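Local coordinates for protein glycoside hydrolase family 31 (Trueperella pyogenes, PDB 5I0F) that degrades cycloalternan, a cyclic glucose oligosaccharide, probably by hydrolysis with retention through a covalent glycosyl-enzyme intermediate, at residues 100-109 with 120-130; 14-22 with 30-38. All coordinates share one frame; numbering follows the deposited sequence.

Overall arrangement
Both contacts lie in the N-terminal beta domain, each within an antiparallel hairpin of the same sheet, and their centres are about 13 Å apart. Contact 1 joins strands 105-113 and 118-126 and is only partly buried: one side turns aromatic and aliphatic groups inward, while the other carries hydroxyls and more exposed residues. Contact 2, between 14-22 and 30-38, is more buried and smaller, and rests chiefly on backbone bonds, a close main-chain approach at a glycine, and aliphatic packing to either end of it. The two share a core, where Tyr107 meets Leu20, Phe109 meets Ile33, and Leu100 and Leu126 both reach Leu31. Waters bridge polar groups in each, three in contact 1 and one in contact 2.

Contact 1. Residues 100-109 with 120-130; sequences LPDQDATYYF and TSESFPLTPSH
The antiparallel hairpin of strands 105-113 and 118-126 pairs Tyr107 with Phe124 and Ala105 with Leu126 as hydrogen-bonded pairs. Phe124 O is gripped twice: Tyr107 N approaches in the carbonyl plane at 2.8 Å, while Thr106 OG1 sits above that plane, 3.1 Å from Phe124 O. The Tyr107 ring, its CG set between backbone N and carbonyl carbon (chi1 62°), leans across the partner strand and receives Phe124 CB over one face, 3.7 Å from the ring centroid. The two rings are nearly parallel but slid apart, so CH-pi contact replaces stacking. Leu126 CB meets the edge of the same tyrosine, whose hydroxyl is bonded to His4 and, through a water, to Pro125 O.

Farther along, Ser121 OG accepts from Phe109 N at 2.8 Å and donates to Glu122 O, a side chain standing in for a backbone carbonyl where the strand is broken. Beyond the other end of the pairing, Leu100 CD2 packs on Pro128 CG at 3.8 Å, and one water joins Asp102 OD1, Pro128 O and His130 ND1. With Ala105, Tyr107, Phe124 and Leu126 on one face, Thr106 and Pro125 on the other, this antiparallel hairpin turns the former to the core of the N-terminal beta domain.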
ATOM      1  N   LEU A 100     -26.466 -24.443   8.556  1.00 43.86           N
ATOM      2  CA  LEU A 100     -27.489 -23.419   8.374  1.00 41.80           C
ATOM      3  C   LEU A 100     -28.575 -23.882   7.410  1.00 42.32           C
ATOM      4  O   LEU A 100     -28.272 -24.212   6.267  1.00 41.20           O
ATOM      5  CB  LEU A 100     -26.850 -22.139   7.838  1.00 39.39           C
ATOM      6  CG  LEU A 100     -27.762 -20.914   7.745  1.00 37.83           C
ATOM      7  CD1 LEU A 100     -28.166 -20.420   9.128  1.00 37.75           C
ATOM      8  CD2 LEU A 100     -27.048 -19.825   6.954  1.00 36.87           C
ATOM      9  N   PRO A 101     -29.839 -23.922   7.862  1.00 43.58           N
ATOM     10  CA  PRO A 101     -30.903 -24.308   6.920  1.00 44.60           C
ATOM     11  C   PRO A 101     -30.992 -23.359   5.722  1.00 43.22           C
ATOM     12  O   PRO A 101     -30.732 -22.155   5.872  1.00 41.26           O
ATOM     13  CB  PRO A 101     -32.175 -24.210   7.770  1.00 46.10           C
ATOM     14  CG  PRO A 101     -31.718 -24.418   9.171  1.00 46.16           C
ATOM     15  CD  PRO A 101     -30.331 -23.844   9.250  1.00 44.25           C
ATOM     16  N   ASP A 102     -31.359 -23.887   4.555  1.00 44.12           N
ATOM     17  CA  ASP A 102     -31.569 -23.063   3.363  1.00 43.94           C
ATOM     18  C   ASP A 102     -32.994 -22.493   3.362  1.00 44.18           C
ATOM     19  O   ASP A 102     -33.785 -22.763   2.464  1.00 45.70           O
ATOM     20  CB  ASP A 102     -31.287 -23.877   2.080  1.00 45.95           C
ATOM     21  CG  ASP A 102     -31.106 -22.992   0.836  1.00 46.18           C
ATOM     22  OD1 ASP A 102     -31.242 -21.761   0.918  1.00 45.50           O
ATOM     23  OD2 ASP A 102     -30.815 -23.534  -0.247  1.00 49.97           O
ATOM     24  N   GLN A 103     -33.309 -21.705   4.383  1.00 44.23           N
ATOM     25  CA  GLN A 103     -34.615 -21.052   4.516  1.00 44.49           C
ATOM     26  C   GLN A 103     -34.351 -19.631   4.990  1.00 41.01           C
ATOM     27  O   GLN A 103     -33.473 -19.414   5.837  1.00 40.25           O
ATOM     28  CB  GLN A 103     -35.499 -21.783   5.536  1.00 48.04           C
ATOM     29  CG  GLN A 103     -35.691 -23.274   5.298  1.00 51.96           C
ATOM     30  CD  GLN A 103     -36.483 -23.962   6.406  1.00 56.62           C
ATOM     31  OE1 GLN A 103     -36.994 -23.313   7.321  1.00 58.59           O
ATOM     32  NE2 GLN A 103     -36.592 -25.293   6.325  1.00 60.37           N
ATOM     33  N   ASP A 104     -35.079 -18.664   4.444  1.00 39.42           N
ATOM     34  CA  ASP A 104     -34.952 -17.290   4.906  1.00 37.99           C
ATOM     35  C   ASP A 104     -35.585 -17.127   6.290  1.00 38.56           C
ATOM     36  O   ASP A 104     -36.518 -17.844   6.652  1.00 38.77           O
ATOM     37  CB  ASP A 104     -35.577 -16.308   3.923  1.00 39.06           C
ATOM     38  CG  ASP A 104     -34.841 -16.257   2.603  1.00 39.17           C
ATOM     39  OD1 ASP A 104     -33.716 -16.801   2.514  1.00 37.23           O
ATOM     40  OD2 ASP A 104     -35.403 -15.679   1.652  1.00 40.34           O
ATOM     41  N   ALA A 105     -35.040 -16.188   7.052  1.00 37.01           N
ATOM     42  CA  ALA A 105     -35.443 -15.984   8.441  1.00 37.35           C
ATOM     43  C   ALA A 105     -35.212 -14.547   8.846  1.00 36.10           C
ATOM     44  O   ALA A 105     -34.675 -13.738   8.083  1.00 35.05           O
ATOM     45  CB  ALA A 105     -34.652 -16.923   9.351  1.00 36.56           C
ATOM     46  N   THR A 106     -35.614 -14.244  10.068  1.00 36.44           N
ATOM     47  CA  THR A 106     -35.271 -12.991  10.697  1.00 36.08           C
ATOM     48  C   THR A 106     -34.721 -13.333  12.088  1.00 33.93           C
ATOM     49  O   THR A 106     -35.040 -14.394  12.631  1.00 34.50           O
ATOM     50  CB  THR A 106     -36.502 -12.056  10.723  1.00 38.88           C
ATOM     51  OG1 THR A 106     -36.089 -10.755  11.126  1.00 42.72           O
ATOM     52  CG2 THR A 106     -37.550 -12.534  11.669  1.00 39.97           C
ATOM     53  N   TYR A 107     -33.879 -12.476  12.652  1.00 31.52           N
ATOM     54  CA  TYR A 107     -33.386 -12.713  14.015  1.00 30.58           C
ATOM     55  C   TYR A 107     -33.264 -11.424  14.798  1.00 29.94           C
ATOM     56  O   TYR A 107     -33.174 -10.340  14.228  1.00 29.79           O
ATOM     57  CB  TYR A 107     -32.050 -13.507  14.033  1.00 29.45           C
ATOM     58  CG  TYR A 107     -30.895 -12.812  13.342  1.00 28.75           C
ATOM     59  CD1 TYR A 107     -30.711 -12.918  11.969  1.00 28.68           C
ATOM     60  CD2 TYR A 107     -29.990 -12.032  14.065  1.00 27.81           C
ATOM     61  CE1 TYR A 107     -29.667 -12.253  11.331  1.00 28.01           C
ATOM     62  CE2 TYR A 107     -28.940 -11.368  13.436  1.00 27.50           C
ATOM     63  CZ  TYR A 107     -28.773 -11.485  12.068  1.00 27.52           C
ATOM     64  OH  TYR A 107     -27.743 -10.809  11.435  1.00 26.80           O
ATOM     65  N   TYR A 108     -33.306 -11.563  16.122  1.00 29.71           N
ATOM     66  CA  TYR A 108     -33.095 -10.449  17.027  1.00 28.74           C
ATOM     67  C   TYR A 108     -32.483 -10.948  18.323  1.00 27.30           C
ATOM     68  O   TYR A 108     -32.461 -12.155  18.586  1.00 27.00           O
ATOM     69  CB  TYR A 108     -34.398  -9.683  17.261  1.00 30.64           C
ATOM     70  CG  TYR A 108     -35.461 -10.402  18.090  1.00 32.58           C
ATOM     71  CD1 TYR A 108     -35.489 -10.280  19.472  1.00 32.56           C
ATOM     72  CD2 TYR A 108     -36.454 -11.177  17.475  1.00 34.79           C
ATOM     73  CE1 TYR A 108     -36.460 -10.928  20.231  1.00 35.15           C
ATOM     74  CE2 TYR A 108     -37.427 -11.827  18.226  1.00 36.47           C
ATOM     75  CZ  TYR A 108     -37.419 -11.690  19.599  1.00 36.62           C
ATOM     76  OH  TYR A 108     -38.353 -12.323  20.355  1.00 39.59           O
ATOM     77  N   PHE A 109     -31.983 -10.015  19.117  1.00 26.26           N
ATOM     78  CA  PHE A 109     -31.305 -10.329  20.366  1.00 26.22           C
ATOM     79  C   PHE A 109     -32.062  -9.756  21.547  1.00 27.02           C
ATOM     80  O   PHE A 109     -32.689  -8.713  21.424  1.00 27.69           O
ATOM     81  CB  PHE A 109     -29.897  -9.763  20.350  1.00 25.32           C
ATOM     82  CG  PHE A 109     -29.070 -10.267  19.205  1.00 25.57           C
ATOM     83  CD1 PHE A 109     -28.385 -11.479  19.306  1.00 25.92           C
ATOM     84  CD2 PHE A 109     -28.992  -9.553  18.024  1.00 25.44           C
ATOM     85  CE1 PHE A 109     -27.617 -11.942  18.246  1.00 25.62           C
ATOM     86  CE2 PHE A 109     -28.253 -10.020  16.958  1.00 25.67           C
ATOM     87  CZ  PHE A 109     -27.560 -11.214  17.069  1.00 25.53           C
ATOM     88  N   THR A 120     -33.746  -5.214  23.915  1.00 32.60           N
ATOM     89  CA  THR A 120     -34.086  -5.947  22.713  1.00 33.34           C
ATOM     90  C   THR A 120     -33.571  -5.185  21.501  1.00 33.02           C
ATOM     91  O   THR A 120     -33.759  -3.976  21.402  1.00 34.59           O
ATOM     92  CB  THR A 120     -35.610  -6.152  22.593  1.00 35.18           C
ATOM     93  OG1 THR A 120     -36.107  -6.763  23.789  1.00 35.30           O
ATOM     94  CG2 THR A 120     -35.932  -7.063  21.423  1.00 36.40           C
ATOM     95  N   SER A 121     -32.905  -5.885  20.590  1.00 31.36           N
ATOM     96  CA  SER A 121     -32.389  -5.265  19.375  1.00 31.39           C
ATOM     97  C   SER A 121     -33.486  -5.092  18.333  1.00 33.23           C
ATOM     98  O   SER A 121     -34.608  -5.578  18.501  1.00 33.92           O
ATOM     99  CB  SER A 121     -31.264  -6.126  18.791  1.00 29.95           C
ATOM    100  OG  SER A 121     -31.748  -7.332  18.209  1.00 28.98           O
ATOM    101  N   GLU A 122     -33.149  -4.398  17.258  1.00 35.19           N
ATOM    102  CA  GLU A 122     -33.946  -4.441  16.026  1.00 37.39           C
ATOM    103  C   GLU A 122     -33.949  -5.862  15.441  1.00 35.79           C
ATOM    104  O   GLU A 122     -33.170  -6.751  15.844  1.00 33.14           O
ATOM    105  CB  GLU A 122     -33.450  -3.420  14.975  1.00 41.32           C
ATOM    106  CG  GLU A 122     -31.930  -3.346  14.790  1.00 43.51           C
ATOM    107  CD  GLU A 122     -31.442  -2.824  13.431  1.00 47.36           C
ATOM    108  OE1 GLU A 122     -31.959  -3.241  12.367  1.00 51.35           O
ATOM    109  OE2 GLU A 122     -30.479  -2.016  13.423  1.00 50.29           O
ATOM    110  N   SER A 123     -34.839  -6.064  14.487  1.00 36.33           N
ATOM    111  CA  SER A 123     -34.878  -7.292  13.715  1.00 36.05           C
ATOM    112  C   SER A 123     -33.883  -7.234  12.546  1.00 34.89           C
ATOM    113  O   SER A 123     -33.764  -6.200  11.891  1.00 35.92           O
ATOM    114  CB  SER A 123     -36.282  -7.494  13.191  1.00 38.16           C
ATOM    115  OG  SER A 123     -36.318  -8.681  12.466  1.00 39.90           O
ATOM    116  N   PHE A 124     -33.187  -8.344  12.292  1.00 32.86           N
ATOM    117  CA  PHE A 124     -32.239  -8.467  11.184  1.00 31.91           C
ATOM    118  C   PHE A 124     -32.624  -9.608  10.226  1.00 32.38           C
ATOM    119  O   PHE A 124     -33.064 -10.662  10.676  1.00 31.63           O
ATOM    120  CB  PHE A 124     -30.838  -8.760  11.736  1.00 30.38           C
ATOM    121  CG  PHE A 124     -30.274  -7.659  12.600  1.00 29.82           C
ATOM    122  CD1 PHE A 124     -29.573  -6.601  12.035  1.00 30.50           C
ATOM    123  CD2 PHE A 124     -30.427  -7.690  13.986  1.00 29.80           C
ATOM    124  CE1 PHE A 124     -29.050  -5.585  12.829  1.00 30.35           C
ATOM    125  CE2 PHE A 124     -29.887  -6.693  14.782  1.00 29.41           C
ATOM    126  CZ  PHE A 124     -29.202  -5.640  14.208  1.00 30.03           C
ATOM    127  N   PRO A 125     -32.412  -9.420   8.910  1.00 32.69           N
ATOM    128  CA  PRO A 125     -32.701 -10.487   7.965  1.00 33.34           C
ATOM    129  C   PRO A 125     -31.599 -11.550   7.907  1.00 32.27           C
ATOM    130  O   PRO A 125     -30.417 -11.226   7.998  1.00 31.70           O
ATOM    131  CB  PRO A 125     -32.779  -9.746   6.635  1.00 34.32           C
ATOM    132  CG  PRO A 125     -31.788  -8.645   6.786  1.00 33.94           C
ATOM    133  CD  PRO A 125     -31.867  -8.232   8.226  1.00 33.56           C
ATOM    134  N   LEU A 126     -32.006 -12.801   7.727  1.00 32.48           N
ATOM    135  CA  LEU A 126     -31.102 -13.895   7.427  1.00 32.09           C
ATOM    136  C   LEU A 126     -31.548 -14.517   6.098  1.00 32.69           C
ATOM    137  O   LEU A 126     -32.648 -15.093   6.010  1.00 33.77           O
ATOM    138  CB  LEU A 126     -31.133 -14.927   8.550  1.00 32.67           C
ATOM    139  CG  LEU A 126     -30.228 -16.158   8.415  1.00 32.91           C
ATOM    140  CD1 LEU A 126     -28.782 -15.746   8.206  1.00 32.36           C
ATOM    141  CD2 LEU A 126     -30.367 -17.057   9.630  1.00 33.54           C
ATOM    142  N   THR A 127     -30.726 -14.361   5.061  1.00 31.54           N
ATOM    143  CA  THR A 127     -31.029 -14.898   3.729  1.00 32.42           C
ATOM    144  C   THR A 127     -29.838 -15.719   3.257  1.00 31.32           C
ATOM    145  O   THR A 127     -28.934 -15.191   2.612  1.00 30.45           O
ATOM    146  CB  THR A 127     -31.339 -13.799   2.715  1.00 33.93           C
ATOM    147  OG1 THR A 127     -30.246 -12.888   2.660  1.00 34.68           O
ATOM    148  CG2 THR A 127     -32.585 -13.039   3.108  1.00 35.37           C
ATOM    149  N   PRO A 128     -29.825 -17.015   3.595  1.00 30.87           N
ATOM    150  CA  PRO A 128     -28.707 -17.867   3.236  1.00 29.79           C
ATOM    151  C   PRO A 128     -28.485 -17.961   1.725  1.00 29.83           C
ATOM    152  O   PRO A 128     -29.441 -17.894   0.936  1.00 29.84           O
ATOM    153  CB  PRO A 128     -29.092 -19.232   3.804  1.00 30.84           C
ATOM    154  CG  PRO A 128     -30.073 -18.942   4.873  1.00 31.80           C
ATOM    155  CD  PRO A 128     -30.825 -17.730   4.406  1.00 31.76           C
ATOM    156  N   SER A 129     -27.215 -18.094   1.363  1.00 28.74           N
ATOM    157  CA  SER A 129     -26.775 -18.206   0.002  1.00 28.97           C
ATOM    158  C   SER A 129     -26.342 -19.637  -0.316  1.00 29.70           C
ATOM    159  O   SER A 129     -26.048 -20.426   0.585  1.00 31.02           O
ATOM    160  CB  SER A 129     -25.589 -17.258  -0.249  1.00 28.56           C
ATOM    161  OG  SER A 129     -25.997 -15.897  -0.208  1.00 28.73           O
ATOM    162  N   HIS A 130     -26.329 -19.957  -1.605  1.00 29.41           N
ATOM    163  CA  HIS A 130     -25.794 -21.222  -2.108  1.00 29.91           C
ATOM    164  C   HIS A 130     -25.109 -20.979  -3.444  1.00 29.25           C
ATOM    165  O   HIS A 130     -25.390 -19.987  -4.124  1.00 28.46           O
ATOM    166  CB  HIS A 130     -26.889 -22.295  -2.224  1.00 31.19           C
ATOM    167  CG  HIS A 130     -27.904 -22.034  -3.295  1.00 31.94           C
ATOM    168  ND1 HIS A 130     -28.980 -21.194  -3.111  1.00 32.59           N
ATOM    169  CD2 HIS A 130     -28.021 -22.519  -4.553  1.00 32.69           C
ATOM    170  CE1 HIS A 130     -29.712 -21.164  -4.209  1.00 33.21           C
ATOM    171  NE2 HIS A 130     -29.152 -21.963  -5.097  1.00 33.40           N
TER
HETATM  172  O   HOH W   1     -29.949 -19.955  -0.939  1.00 34.41           O
HETATM  173  O   HOH W   2     -31.948 -16.863   0.356  1.00 28.59           O
HETATM  174  O   HOH W   3     -28.453  -9.629   9.021  1.00 29.63           O

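Contact 2. Residues 14-22 with 30-38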
ATOM      1  N   ALA A  14     -10.106  -9.480   9.585  1.00 22.26           N
ATOM      2  CA  ALA A  14     -10.440  -9.744  10.978  1.00 23.72           C
ATOM      3  C   ALA A  14     -11.933  -9.567  11.177  1.00 24.27           C
ATOM      4  O   ALA A  14     -12.592  -8.809  10.444  1.00 22.67           O
ATOM      5  CB  ALA A  14      -9.677  -8.828  11.910  1.00 24.10           C
ATOM      6  N   ARG A  15     -12.445 -10.299  12.160  1.00 26.83           N
ATOM      7  CA  ARG A  15     -13.842 -10.196  12.568  1.00 28.69           C
ATOM      8  C   ARG A  15     -13.936  -9.447  13.885  1.00 28.01           C
ATOM      9  O   ARG A  15     -13.083  -9.621  14.762  1.00 27.79           O
ATOM     10  CB  ARG A  15     -14.448 -11.589  12.732  1.00 33.08           C
ATOM     11  CG  ARG A  15     -14.253 -12.496  11.520  1.00 38.06           C
ATOM     12  CD  ARG A  15     -14.441 -13.956  11.888  1.00 43.76           C
ATOM     13  NE  ARG A  15     -13.465 -14.411  12.878  1.00 49.83           N
ATOM     14  CZ  ARG A  15     -13.658 -15.389  13.770  1.00 55.19           C
ATOM     15  NH1 ARG A  15     -12.669 -15.694  14.616  1.00 58.17           N
ATOM     16  NH2 ARG A  15     -14.818 -16.062  13.845  1.00 56.80           N
ATOM     17  N   SER A  16     -14.974  -8.622  14.018  1.00 27.26           N
ATOM     18  CA  SER A  16     -15.343  -8.010  15.298  1.00 27.68           C
ATOM     19  C   SER A  16     -16.304  -8.929  16.067  1.00 27.11           C
ATOM     20  O   SER A  16     -16.793  -9.933  15.537  1.00 26.05           O
ATOM     21  CB  SER A  16     -15.946  -6.609  15.083  1.00 28.31           C
ATOM     22  OG  SER A  16     -16.891  -6.578  14.038  1.00 27.61           O
ATOM     23  N   LEU A  17     -16.584  -8.575  17.318  1.00 27.32           N
ATOM     24  CA  LEU A  17     -17.425  -9.404  18.184  1.00 28.73           C
ATOM     25  C   LEU A  17     -18.936  -9.267  17.943  1.00 27.84           C
ATOM     26  O   LEU A  17     -19.727  -9.975  18.576  1.00 29.27           O
ATOM     27  CB  LEU A  17     -17.116  -9.079  19.654  1.00 30.63           C
ATOM     28  CG  LEU A  17     -15.713  -9.449  20.115  1.00 33.56           C
ATOM     29  CD1 LEU A  17     -15.445  -8.904  21.511  1.00 36.20           C
ATOM     30  CD2 LEU A  17     -15.507 -10.957  20.084  1.00 35.00           C
ATOM     31  N   ASP A  18     -19.335  -8.373  17.049  1.00 26.79           N
ATOM     32  CA  ASP A  18     -20.741  -7.994  16.862  1.00 27.14           C
ATOM     33  C   ASP A  18     -21.314  -8.395  15.482  1.00 25.98           C
ATOM     34  O   ASP A  18     -22.289  -7.799  15.027  1.00 26.13           O
ATOM     35  CB  ASP A  18     -20.871  -6.466  17.061  1.00 28.38           C
ATOM     36  CG  ASP A  18     -20.056  -5.667  16.048  1.00 29.94           C
ATOM     37  OD1 ASP A  18     -19.263  -6.274  15.280  1.00 30.46           O
ATOM     38  OD2 ASP A  18     -20.212  -4.429  16.020  1.00 32.41           O
ATOM     39  N   GLN A  19     -20.720  -9.402  14.828  1.00 25.10           N
ATOM     40  CA  GLN A  19     -21.052  -9.728  13.437  1.00 24.49           C
ATOM     41  C   GLN A  19     -21.479 -11.171  13.213  1.00 24.42           C
ATOM     42  O   GLN A  19     -21.406 -11.997  14.114  1.00 25.17           O
ATOM     43  CB  GLN A  19     -19.897  -9.377  12.502  1.00 23.72           C
ATOM     44  CG  GLN A  19     -18.643 -10.222  12.638  1.00 24.16           C
ATOM     45  CD  GLN A  19     -17.648  -9.877  11.543  1.00 23.94           C
ATOM     46  OE1 GLN A  19     -16.800  -8.982  11.698  1.00 23.50           O
ATOM     47  NE2 GLN A  19     -17.806 -10.523  10.401  1.00 24.49           N
ATOM     48  N   LEU A  20     -21.952 -11.430  11.993  1.00 25.36           N
ATOM     49  CA  LEU A  20     -22.074 -12.780  11.475  1.00 26.00           C
ATOM     50  C   LEU A  20     -20.747 -13.263  10.871  1.00 27.24           C
ATOM     51  O   LEU A  20     -20.033 -12.475  10.250  1.00 28.01           O
ATOM     52  CB  LEU A  20     -23.130 -12.828  10.386  1.00 26.26           C
ATOM     53  CG  LEU A  20     -24.557 -12.476  10.780  1.00 26.12           C
ATOM     54  CD1 LEU A  20     -25.458 -12.582   9.555  1.00 26.74           C
ATOM     55  CD2 LEU A  20     -25.031 -13.391  11.886  1.00 26.87           C
ATOM     56  N   TYR A  21     -20.452 -14.548  11.035  1.00 28.19           N
ATOM     57  CA  TYR A  21     -19.304 -15.193  10.367  1.00 30.86           C
ATOM     58  C   TYR A  21     -19.703 -16.576   9.826  1.00 31.48           C
ATOM     59  O   TYR A  21     -20.007 -17.468  10.623  1.00 31.76           O
ATOM     60  CB  TYR A  21     -18.097 -15.337  11.293  1.00 32.87           C
ATOM     61  CG  TYR A  21     -16.899 -15.850  10.513  1.00 36.21           C
ATOM     62  CD1 TYR A  21     -16.287 -15.043   9.549  1.00 37.62           C
ATOM     63  CD2 TYR A  21     -16.442 -17.165  10.657  1.00 38.71           C
ATOM     64  CE1 TYR A  21     -15.213 -15.504   8.791  1.00 40.30           C
ATOM     65  CE2 TYR A  21     -15.360 -17.634   9.898  1.00 41.58           C
ATOM     66  CZ  TYR A  21     -14.755 -16.792   8.973  1.00 42.02           C
ATOM     67  OH  TYR A  21     -13.691 -17.225   8.215  1.00 46.49           O
ATOM     68  N   PRO A  22     -19.720 -16.782   8.503  1.00 32.34           N
ATOM     69  CA  PRO A  22     -19.368 -15.789   7.485  1.00 32.43           C
ATOM     70  C   PRO A  22     -20.358 -14.631   7.394  1.00 31.00           C
ATOM     71  O   PRO A  22     -21.524 -14.779   7.751  1.00 29.41           O
ATOM     72  CB  PRO A  22     -19.356 -16.601   6.182  1.00 33.74           C
ATOM     73  CG  PRO A  22     -20.161 -17.820   6.458  1.00 33.74           C
ATOM     74  CD  PRO A  22     -19.982 -18.110   7.915  1.00 33.88           C
ATOM     75  N   SER A  30     -21.568 -23.779   8.820  1.00 39.40           N
ATOM     76  CA  SER A  30     -21.780 -23.187  10.139  1.00 38.38           C
ATOM     77  C   SER A  30     -21.946 -21.671   9.997  1.00 35.45           C
ATOM     78  O   SER A  30     -21.393 -21.059   9.068  1.00 33.92           O
ATOM     79  CB  SER A  30     -20.623 -23.493  11.077  1.00 40.40           C
ATOM     80  OG  SER A  30     -19.465 -22.790  10.664  1.00 42.07           O
ATOM     81  N   LEU A  31     -22.740 -21.093  10.893  1.00 33.53           N
ATOM     82  CA  LEU A  31     -22.910 -19.651  10.994  1.00 31.59           C
ATOM     83  C   LEU A  31     -22.687 -19.265  12.449  1.00 31.56           C
ATOM     84  O   LEU A  31     -23.424 -19.727  13.321  1.00 31.75           O
ATOM     85  CB  LEU A  31     -24.322 -19.236  10.566  1.00 30.70           C
ATOM     86  CG  LEU A  31     -24.606 -17.732  10.594  1.00 30.14           C
ATOM     87  CD1 LEU A  31     -23.630 -16.984   9.686  1.00 29.87           C
ATOM     88  CD2 LEU A  31     -26.049 -17.394  10.236  1.00 29.60           C
ATOM     89  N   THR A  32     -21.682 -18.422  12.704  1.00 31.17           N
ATOM     90  CA  THR A  32     -21.412 -17.870  14.032  1.00 30.59           C
ATOM     91  C   THR A  32     -22.082 -16.507  14.127  1.00 29.60           C
ATOM     92  O   THR A  32     -21.935 -15.683  13.225  1.00 28.61           O
ATOM     93  CB  THR A  32     -19.898 -17.715  14.271  1.00 31.59           C
ATOM     94  OG1 THR A  32     -19.289 -18.995  14.137  1.00 33.21           O
ATOM     95  CG2 THR A  32     -19.590 -17.181  15.650  1.00 31.62           C
ATOM     96  N   ILE A  33     -22.804 -16.281  15.226  1.00 28.74           N
ATOM     97  CA  ILE A  33     -23.570 -15.056  15.429  1.00 27.86           C
ATOM     98  C   ILE A  33     -23.033 -14.334  16.658  1.00 27.78           C
ATOM     99  O   ILE A  33     -23.091 -14.878  17.761  1.00 28.51           O
ATOM    100  CB  ILE A  33     -25.061 -15.375  15.646  1.00 28.31           C
ATOM    101  CG1 ILE A  33     -25.616 -16.129  14.433  1.00 29.21           C
ATOM    102  CG2 ILE A  33     -25.857 -14.095  15.862  1.00 28.21           C
ATOM    103  CD1 ILE A  33     -26.976 -16.727  14.649  1.00 30.21           C
ATOM    104  N   GLY A  34     -22.554 -13.107  16.453  1.00 27.33           N
ATOM    105  CA  GLY A  34     -22.017 -12.251  17.511  1.00 27.26           C
ATOM    106  C   GLY A  34     -22.828 -10.982  17.764  1.00 26.41           C
ATOM    107  O   GLY A  34     -23.414 -10.413  16.847  1.00 25.71           O
ATOM    108  N   ALA A  35     -22.862 -10.557  19.022  1.00 26.27           N
ATOM    109  CA  ALA A  35     -23.443  -9.267  19.421  1.00 26.38           C
ATOM    110  C   ALA A  35     -22.692  -8.765  20.635  1.00 26.85           C
ATOM    111  O   ALA A  35     -22.111  -9.560  21.369  1.00 27.36           O
ATOM    112  CB  ALA A  35     -24.932  -9.413  19.728  1.00 26.50           C
ATOM    113  N   THR A  36     -22.676  -7.449  20.827  1.00 27.85           N
ATOM    114  CA  THR A  36     -22.103  -6.859  22.016  1.00 29.48           C
ATOM    115  C   THR A  36     -23.167  -6.046  22.774  1.00 30.89           C
ATOM    116  O   THR A  36     -24.169  -5.598  22.198  1.00 30.63           O
ATOM    117  CB  THR A  36     -20.906  -5.942  21.704  1.00 30.92           C
ATOM    118  OG1 THR A  36     -21.348  -4.831  20.922  1.00 30.57           O
ATOM    119  CG2 THR A  36     -19.818  -6.699  20.941  1.00 31.43           C
ATOM    120  N   THR A  37     -22.928  -5.896  24.068  1.00 32.19           N
ATOM    121  CA  THR A  37     -23.726  -5.059  24.938  1.00 34.83           C
ATOM    122  C   THR A  37     -22.861  -3.904  25.452  1.00 37.66           C
ATOM    123  O   THR A  37     -21.689  -4.100  25.782  1.00 38.52           O
ATOM    124  CB  THR A  37     -24.285  -5.875  26.114  1.00 34.81           C
ATOM    125  OG1 THR A  37     -23.208  -6.473  26.846  1.00 37.62           O
ATOM    126  CG2 THR A  37     -25.180  -6.989  25.603  1.00 33.20           C
ATOM    127  N   SER A  38     -23.453  -2.709  25.503  1.00 40.20           N
ATOM    128  CA  SER A  38     -22.767  -1.499  25.969  1.00 42.36           C
ATOM    129  C   SER A  38     -22.482  -1.555  27.462  1.00 43.66           C
ATOM    130  O   SER A  38     -21.451  -1.064  27.922  1.00 44.83           O
ATOM    131  CB  SER A  38     -23.589  -0.239  25.654  1.00 44.22           C
ATOM    132  OG  SER A  38     -24.809  -0.213  26.382  1.00 43.67           O
TER
HETATM  133  O   HOH W   4     -18.919 -20.005  11.345  1.00 38.25           O
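Leu20 lays its CD2 methyl beside Ile33 CG1, 3.8 Å away, the two side chains pointing the same way from a non-hydrogen-bonded pair of the hairpin. Leu20 CG lies opposite the carbonyl carbon (chi1 -62°), and this carries the branch toward the second strand. Nearer the root of the Leu20 side chain, Leu31 CD1 comes to its CB and also fills the angle beside Pro22, meeting Pro22 O at 3.6 Å. A cis peptide bond precedes this proline, whose CD in turn rests on Ser30 O.

The backbones also come close at Gly34 and Ala35, Asp18 CA lying 3.9 Å from Ala35 CA. Gly34, with no side chain, lets the chain at Leu17 and Asp18 press in: Leu17 O lies 3.4 Å from Gly34 CA. Just beyond, the Thr36 CG2 methyl is a small knob set 3.8 Å from Leu17 CB and 4.0 Å from Asp18 CB. Gln19 O takes the N-H of Gly34 at 2.8 Å, the bond bent to 143°, whereas Thr32 N meets Tyr21 O almost straight at 173°. A water links that Tyr21 O to Ser30 OG and Thr32 OG1.

The carboxylate of Asp18 is turned to a salt bridge with Arg5 rather than to the second strand; between the segments the hold comes from main-chain hydrogen bonds and aliphatic packing.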